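Local coordinates for chemotaxis protein CheX (Vibrio vulnificus, PDB 6VPW), which probably dephosphorylates the phosphorylated chemotaxis response regulator CheY, as other CheX phosphatases do, and so would help to end the signal to the flagellar motor, at residues 88-91 and 92-95; 10-13 and 14-18; 63-66 and 67-71. All coordinates share one frame; numbering follows the deposited sequence. Where two conformers were deposited one is given.

From the N terminus, contact 2 comes first, on helix 8-23. Contact 3 follows where strand 56-63 gives way to helix 65-76. Contact 1 comes last, near the start of helix 85-107. All three are local, within one continuous stretch each, so none closes a long loop. They stand in series and neither nest nor cross. Contacts 1 and 3 touch in space: Met90 packs on Ala68 and Ile71, and Ile94 on Ile71, joining two successive helices. Contact 2 does not touch the other two contacts, with centres about 15 Å from contact 1 and 17 Å from contact 3. Its helix lies on the six-stranded sheet and borders both other helices.

Contact 1. Residues 88-91 and 92-95; sequences TDMV and GEIT
Glu93 folds back along helix 85-107 and crosses Met90 at about a right angle. Its CG lies between its own backbone N and carbonyl carbon (chi1 68°), and the rest of the chain runs out extended. This carries the carboxylate back over the preceding turn. OE2 comes to 3.6 Å from Met90 CA and 3.7 Å from Met90 CG. The modelled approach of Glu93 CG to Met90 O is too close, so the exact placing of this chain is doubtful. Met90 leaves the backbone with CG anti to N (chi1 169°), then bends twice. The bends turn its sulfur toward Ile94, one turn on. Ile94 CD1 lies 3.9 Å from Met90 CG and Ile94 CG1 3.7 Å from Met90 SD. SD and CD1 clash in the model, so the exact fit of these chain ends is doubtful.

Thr95 is bonded to Val91 twice. Its OG1 donates to Val91 O at 2.8 Å, and its N donates to the same oxygen at 2.9 Å. The two donors come from opposite faces of the carbonyl plane. The oxygen thus takes both bonds, which fixes the Thr95 hydroxyl against the helix backbone. Asp89 and Glu93 are spaced as in the D/S-x3-E-x2-N signature of the CheC/CheX/FliY phosphatases. Their backbones are joined by Glu93 N to Asp89 O, 3.0 Å.

Asp89 OD1 forms a salt bridge with Lys131 of the second subunit. Thr88 OG1 bonds Glu85 O in its own helix and also that Lys131. Met90 lies against Met72 and Met75 of helix 65-76, and Glu93 also touches Met75. On the sheet side, Val91 meets Val44 of strand 44-51 and Val120 of strand 114-123, and Thr95 meets Ile48 of strand 44-51.

Contact 2. Residues 10-13 and 14-18; sequences PFLA and SLMNV
The N-terminal helix 8-23 packs on the six-stranded antiparallel sheet and on helix 85-107, and Leu12 and Met16 make an i to i+4 contact on its sheet side. The two side chains lie side by side and point the same way. Leu12 CD2 meets Met16 SD at 3.5 Å. In Leu12, CG is anti to the backbone N (chi1 -171°), and of its two branches CD2 is the one turned to Met16. Met16 runs straight as far as the sulfur and bends only there, at chi3. Its CG also rests 3.5 Å from Leu12 O, close to the turn it has just left. Both residues reach Phe141 of strand 137-142, and both touch strand 28-34, Leu12 at Pro32 and Met16 at Pro29. Phe11 points to another part of the sheet, at Ile152 and Phe154, and to Ala102 and Leu106 of helix 85-107.

Regular helical bonds hold the backbone under these chains. Leu15 N donates to Phe11 O at 3.1 Å, and Met16 N to Leu12 O at 3.2 Å. Asn17 lies on an exposed part of the helix. Its amide folds back over the carbonyl of Ala13. Asn17 ND2 comes to 3.2 Å from Ala13 O, but the angle is too poor for a hydrogen bond. That oxygen is bonded instead by Asn17 N, at 2.8 Å.

Contact 3. Residues 63-66 and 67-71; sequences FDEG and LALEI
The Phe63 ring meets Leu67 at its edge: Leu67 CD2 lies in the ring plane, 3.9 Å from Phe63 CD1. Ile71 approaches obliquely, with its CD1 3.7 Å from Phe63 CE1. The ring gets there because Phe63 CG is anti to its carbonyl carbon (chi1 -61°), which swings it under the first turns of helix 65-76. Phe63 CB also faces Ala68 CB at 4.2 Å. On another side of the helix, the extended chain of Glu65 runs beside Leu69, with CG 3.8 Å from Leu69 CD1.

Asp64 holds the N-cap position, and its carbonyl takes a straight bond from Ala68 N, 3.0 Å to Asp64 O. Its side chain does not cap the helix; OD2 bonds Asn147 N instead. Asp43 OD2 accepts from Glu65 N at the helix start. One water donates to both Gly66 O, at 2.8 Å, and Glu70 OE1, at 2.9 Å, tying that carboxylate to the turn behind it.

Phe63 and Ala68 flank the cap as the N' and N4 residues of a hydrophobic staple, here where strand 56-63 turns into helix 65-76.

Contact 1. Residues 88-91 and 92-95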
loop_
_atom_site.group_PDB
_atom_site.type_symbol
_atom_site.label_atom_id
_atom_site.label_comp_id
_atom_site.label_asym_id
_atom_site.label_seq_id
_atom_site.Cartn_x
_atom_site.Cartn_y
_atom_site.Cartn_z
ATOM N N THR A 88 -1.652 14.066 3.738
ATOM C CA THR A 88 -1.910 12.609 3.542
ATOM C C THR A 88 -3.393 12.391 3.194
ATOM O O THR A 88 -3.677 11.515 2.349
ATOM C CB THR A 88 -1.433 11.819 4.760
ATOM O OG1 THR A 88 -2.224 12.252 5.864
ATOM C CG2 THR A 88 0.041 12.021 5.036
ATOM N N ASP A 89 -4.306 13.166 3.794
ATOM C CA ASP A 89 -5.745 13.042 3.438
ATOM C C ASP A 89 -5.904 13.351 1.945
ATOM O O ASP A 89 -6.602 12.594 1.251
ATOM C CB ASP A 89 -6.631 13.970 4.271
ATOM C CG ASP A 89 -6.845 13.513 5.704
ATOM O OD1 ASP A 89 -6.419 12.383 6.036
ATOM O OD2 ASP A 89 -7.425 14.301 6.487
ATOM N N MET A 90 -5.232 14.402 1.471
ATOM C CA MET A 90 -5.331 14.801 0.042
ATOM C C MET A 90 -4.764 13.700 -0.873
ATOM O O MET A 90 -5.343 13.468 -1.940
ATOM C CB MET A 90 -4.584 16.114 -0.210
ATOM C CG MET A 90 -4.418 16.448 -1.679
ATOM S SD MET A 90 -3.054 15.530 -2.490
ATOM C CE MET A 90 -1.630 16.423 -1.866
ATOM N N VAL A 91 -3.636 13.102 -0.504
ATOM C CA VAL A 91 -3.040 12.028 -1.346
ATOM C C VAL A 91 -4.013 10.835 -1.390
ATOM O O VAL A 91 -4.141 10.236 -2.466
ATOM C CB VAL A 91 -1.626 11.676 -0.850
ATOM C CG1 VAL A 91 -1.087 10.408 -1.476
ATOM C CG2 VAL A 91 -0.667 12.843 -1.095
ATOM N N GLY A 92 -4.715 10.550 -0.290
ATOM C CA GLY A 92 -5.714 9.463 -0.283
ATOM C C GLY A 92 -6.880 9.770 -1.209
ATOM O O GLY A 92 -7.300 8.850 -1.974
ATOM N N GLU A 93 -7.369 11.016 -1.184
ATOM C CA GLU A 93 -8.522 11.413 -2.039
ATOM C C GLU A 93 -8.062 11.411 -3.506
ATOM O O GLU A 93 -8.838 10.930 -4.355
ATOM C CB GLU A 93 -9.111 12.756 -1.593
ATOM C CG GLU A 93 -8.187 13.932 -1.823
ATOM C CD GLU A 93 -8.565 15.266 -1.185
ATOM O OE1 GLU A 93 -9.288 15.259 -0.155
ATOM O OE2 GLU A 93 -8.111 16.320 -1.716
ATOM N N ILE A 94 -6.842 11.881 -3.791
ATOM C CA ILE A 94 -6.321 11.843 -5.193
ATOM C C ILE A 94 -6.226 10.376 -5.654
ATOM O O ILE A 94 -6.629 10.090 -6.781
ATOM C CB ILE A 94 -4.973 12.575 -5.327
ATOM C CG1 ILE A 94 -5.121 14.090 -5.143
ATOM C CG2 ILE A 94 -4.328 12.249 -6.666
ATOM C CD1 ILE A 94 -3.820 14.837 -5.216
ATOM N N THR A 95 -5.684 9.488 -4.817
ATOM C CA THR A 95 -5.590 8.039 -5.152
ATOM C C THR A 95 -6.995 7.481 -5.457
ATOM O O THR A 95 -7.133 6.757 -6.443
ATOM C CB THR A 95 -4.886 7.273 -4.022
ATOM O OG1 THR A 95 -3.607 7.870 -3.779
ATOM C CG2 THR A 95 -4.729 5.794 -4.317
#

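Contact 2. Residues 10-13 and 14-18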
loop_
_atom_site.group_PDB
_atom_site.type_symbol
_atom_site.label_atom_id
_atom_site.label_comp_id
_atom_site.label_asym_id
_atom_site.label_seq_id
_atom_site.Cartn_x
_atom_site.Cartn_y
_atom_site.Cartn_z
ATOM N N PRO A 10 -5.759 4.456 -19.296
ATOM C CA PRO A 10 -6.799 4.965 -18.399
ATOM C C PRO A 10 -6.246 5.494 -17.067
ATOM O O PRO A 10 -6.730 6.543 -16.640
ATOM C CB PRO A 10 -7.715 3.756 -18.195
ATOM C CG PRO A 10 -7.546 2.961 -19.466
ATOM C CD PRO A 10 -6.087 3.130 -19.836
ATOM N N PHE A 11 -5.280 4.784 -16.449
ATOM C CA PHE A 11 -4.674 5.254 -15.171
ATOM C C PHE A 11 -3.825 6.515 -15.417
ATOM O O PHE A 11 -3.951 7.462 -14.647
ATOM C CB PHE A 11 -3.881 4.145 -14.454
ATOM C CG PHE A 11 -4.747 3.194 -13.668
ATOM C CD1 PHE A 11 -5.109 3.483 -12.360
ATOM C CD2 PHE A 11 -5.264 2.045 -14.253
ATOM C CE1 PHE A 11 -5.961 2.645 -11.651
ATOM C CE2 PHE A 11 -6.098 1.197 -13.539
ATOM C CZ PHE A 11 -6.441 1.495 -12.236
ATOM N N LEU A 12 -2.997 6.511 -16.461
ATOM C CA LEU A 12 -2.093 7.648 -16.789
ATOM C C LEU A 12 -2.947 8.896 -17.052
ATOM O O LEU A 12 -2.682 9.930 -16.424
ATOM C CB LEU A 12 -1.248 7.251 -18.005
ATOM C CG LEU A 12 -0.102 8.183 -18.405
ATOM C CD1 LEU A 12 0.907 7.438 -19.255
ATOM C CD2 LEU A 12 -0.602 9.412 -19.158
ATOM N N ALA A 13 -3.960 8.762 -17.904
ATOM C CA ALA A 13 -4.870 9.878 -18.255
ATOM C C ALA A 13 -5.613 10.370 -17.005
ATOM O O ALA A 13 -5.770 11.600 -16.825
ATOM C CB ALA A 13 -5.828 9.413 -19.334
ATOM N N SER A 14 -6.005 9.434 -16.136
ATOM C CA SER A 14 -6.774 9.794 -14.918
ATOM C C SER A 14 -5.942 10.673 -13.972
ATOM O O SER A 14 -6.510 11.661 -13.459
ATOM C CB SER A 14 -7.286 8.570 -14.216
ATOM O OG SER A 14 -8.185 8.934 -13.190
ATOM N N LEU A 15 -4.672 10.330 -13.722
ATOM C CA LEU A 15 -3.848 11.185 -12.816
ATOM C C LEU A 15 -3.678 12.570 -13.452
ATOM O O LEU A 15 -3.797 13.566 -12.741
ATOM C CB LEU A 15 -2.474 10.565 -12.541
ATOM C CG LEU A 15 -1.525 11.452 -11.729
ATOM C CD1 LEU A 15 -2.090 11.752 -10.350
ATOM C CD2 LEU A 15 -0.154 10.822 -11.597
ATOM N N MET A 16 -3.407 12.615 -14.749
ATOM C CA MET A 16 -3.190 13.939 -15.393
ATOM C C MET A 16 -4.480 14.755 -15.341
ATOM O O MET A 16 -4.392 15.964 -15.029
ATOM C CB MET A 16 -2.729 13.771 -16.839
ATOM C CG MET A 16 -1.348 13.164 -16.939
ATOM S SD MET A 16 -0.827 12.913 -18.632
ATOM C CE MET A 16 -0.924 14.602 -19.245
ATOM N N ASN A 17 -5.625 14.129 -15.607
ATOM C CA ASN A 17 -6.915 14.876 -15.619
ATOM C C ASN A 17 -7.318 15.307 -14.210
ATOM O O ASN A 17 -7.895 16.406 -14.081
ATOM C CB ASN A 17 -8.009 14.063 -16.308
ATOM C CG ASN A 17 -7.698 13.885 -17.773
ATOM O OD1 ASN A 17 -6.929 14.664 -18.326
ATOM N ND2 ASN A 17 -8.268 12.871 -18.398
ATOM N N VAL A 18 -7.025 14.489 -13.194
ATOM C CA VAL A 18 -7.398 14.852 -11.799
ATOM C C VAL A 18 -6.581 16.087 -11.399
ATOM O O VAL A 18 -7.182 17.063 -10.872
ATOM C CB VAL A 18 -7.202 13.671 -10.817
ATOM C CG1 VAL A 18 -7.262 14.124 -9.373
ATOM C CG2 VAL A 18 -8.212 12.558 -11.048
#

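Contact 3. Residues 63-66 and 67-71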
loop_
_atom_site.group_PDB
_atom_site.type_symbol
_atom_site.label_atom_id
_atom_site.label_comp_id
_atom_site.label_asym_id
_atom_site.label_seq_id
_atom_site.Cartn_x
_atom_site.Cartn_y
_atom_site.Cartn_z
ATOM N N PHE A 63 4.661 10.801 -4.953
ATOM C CA PHE A 63 4.971 12.223 -5.223
ATOM C C PHE A 63 6.213 12.692 -4.471
ATOM O O PHE A 63 6.408 12.311 -3.288
ATOM C CB PHE A 63 3.840 13.129 -4.721
ATOM C CG PHE A 63 2.500 12.901 -5.365
ATOM C CD1 PHE A 63 2.149 13.563 -6.526
ATOM C CD2 PHE A 63 1.602 11.999 -4.822
ATOM C CE1 PHE A 63 0.913 13.351 -7.115
ATOM C CE2 PHE A 63 0.365 11.794 -5.406
ATOM C CZ PHE A 63 0.015 12.488 -6.538
ATOM N N ASP A 64 6.989 13.553 -5.134
ATOM C CA ASP A 64 8.051 14.318 -4.435
ATOM C C ASP A 64 7.326 15.292 -3.504
ATOM O O ASP A 64 6.214 15.742 -3.877
ATOM C CB ASP A 64 8.960 15.078 -5.409
ATOM C CG ASP A 64 9.909 14.184 -6.185
ATOM O OD1 ASP A 64 10.017 13.015 -5.815
ATOM O OD2 ASP A 64 10.526 14.668 -7.153
ATOM N N GLU A 65 7.936 15.631 -2.364
ATOM C CA GLU A 65 7.302 16.558 -1.388
ATOM C C GLU A 65 6.939 17.875 -2.075
ATOM O O GLU A 65 5.796 18.343 -1.880
ATOM C CB GLU A 65 8.237 16.803 -0.198
ATOM C CG GLU A 65 7.690 17.784 0.820
ATOM C CD GLU A 65 8.453 17.801 2.135
ATOM O OE1 GLU A 65 8.038 18.541 3.047
ATOM O OE2 GLU A 65 9.447 17.062 2.246
ATOM N N GLY A 66 7.868 18.437 -2.855
ATOM C CA GLY A 66 7.644 19.731 -3.530
ATOM C C GLY A 66 6.371 19.717 -4.358
ATOM O O GLY A 66 5.596 20.695 -4.290
ATOM N N LEU A 67 6.150 18.629 -5.095
ATOM C CA LEU A 67 4.967 18.494 -5.984
ATOM C C LEU A 67 3.692 18.341 -5.146
ATOM O O LEU A 67 2.687 19.024 -5.448
ATOM C CB LEU A 67 5.194 17.291 -6.901
ATOM C CG LEU A 67 4.022 16.922 -7.805
ATOM C CD1 LEU A 67 3.538 18.133 -8.581
ATOM C CD2 LEU A 67 4.409 15.797 -8.742
ATOM N N ALA A 68 3.733 17.466 -4.144
ATOM C CA ALA A 68 2.597 17.296 -3.216
ATOM C C ALA A 68 2.221 18.652 -2.594
ATOM O O ALA A 68 1.012 18.974 -2.551
ATOM C CB ALA A 68 2.974 16.284 -2.154
ATOM N N LEU A 69 3.206 19.412 -2.104
ATOM C CA LEU A 69 2.903 20.730 -1.486
ATOM C C LEU A 69 2.318 21.670 -2.549
ATOM O O LEU A 69 1.384 22.421 -2.206
ATOM C CB LEU A 69 4.166 21.310 -0.834
ATOM C CG LEU A 69 4.690 20.563 0.395
ATOM C CD1 LEU A 69 5.979 21.190 0.912
ATOM C CD2 LEU A 69 3.653 20.534 1.502
ATOM N N GLU A 70 2.801 21.600 -3.796
ATOM C CA GLU A 70 2.261 22.497 -4.858
ATOM C C GLU A 70 0.802 22.124 -5.138
ATOM O O GLU A 70 -0.032 23.039 -5.238
ATOM C CB GLU A 70 3.101 22.426 -6.134
ATOM C CG GLU A 70 2.845 23.576 -7.096
ATOM C CD GLU A 70 3.374 24.926 -6.646
ATOM O OE1 GLU A 70 4.207 24.970 -5.703
ATOM O OE2 GLU A 70 2.932 25.934 -7.211
ATOM N N ILE A 71 0.502 20.830 -5.253
ATOM C CA ILE A 71 -0.900 20.372 -5.472
ATOM C C ILE A 71 -1.777 20.890 -4.324
ATOM O O ILE A 71 -2.845 21.486 -4.619
ATOM C CB ILE A 71 -0.942 18.834 -5.625
ATOM C CG1 ILE A 71 -0.207 18.397 -6.894
ATOM C CG2 ILE A 71 -2.367 18.300 -5.596
ATOM C CD1 ILE A 71 0.038 16.908 -6.988
HETATM O O HOH W 1 6.181 23.393 -4.226
#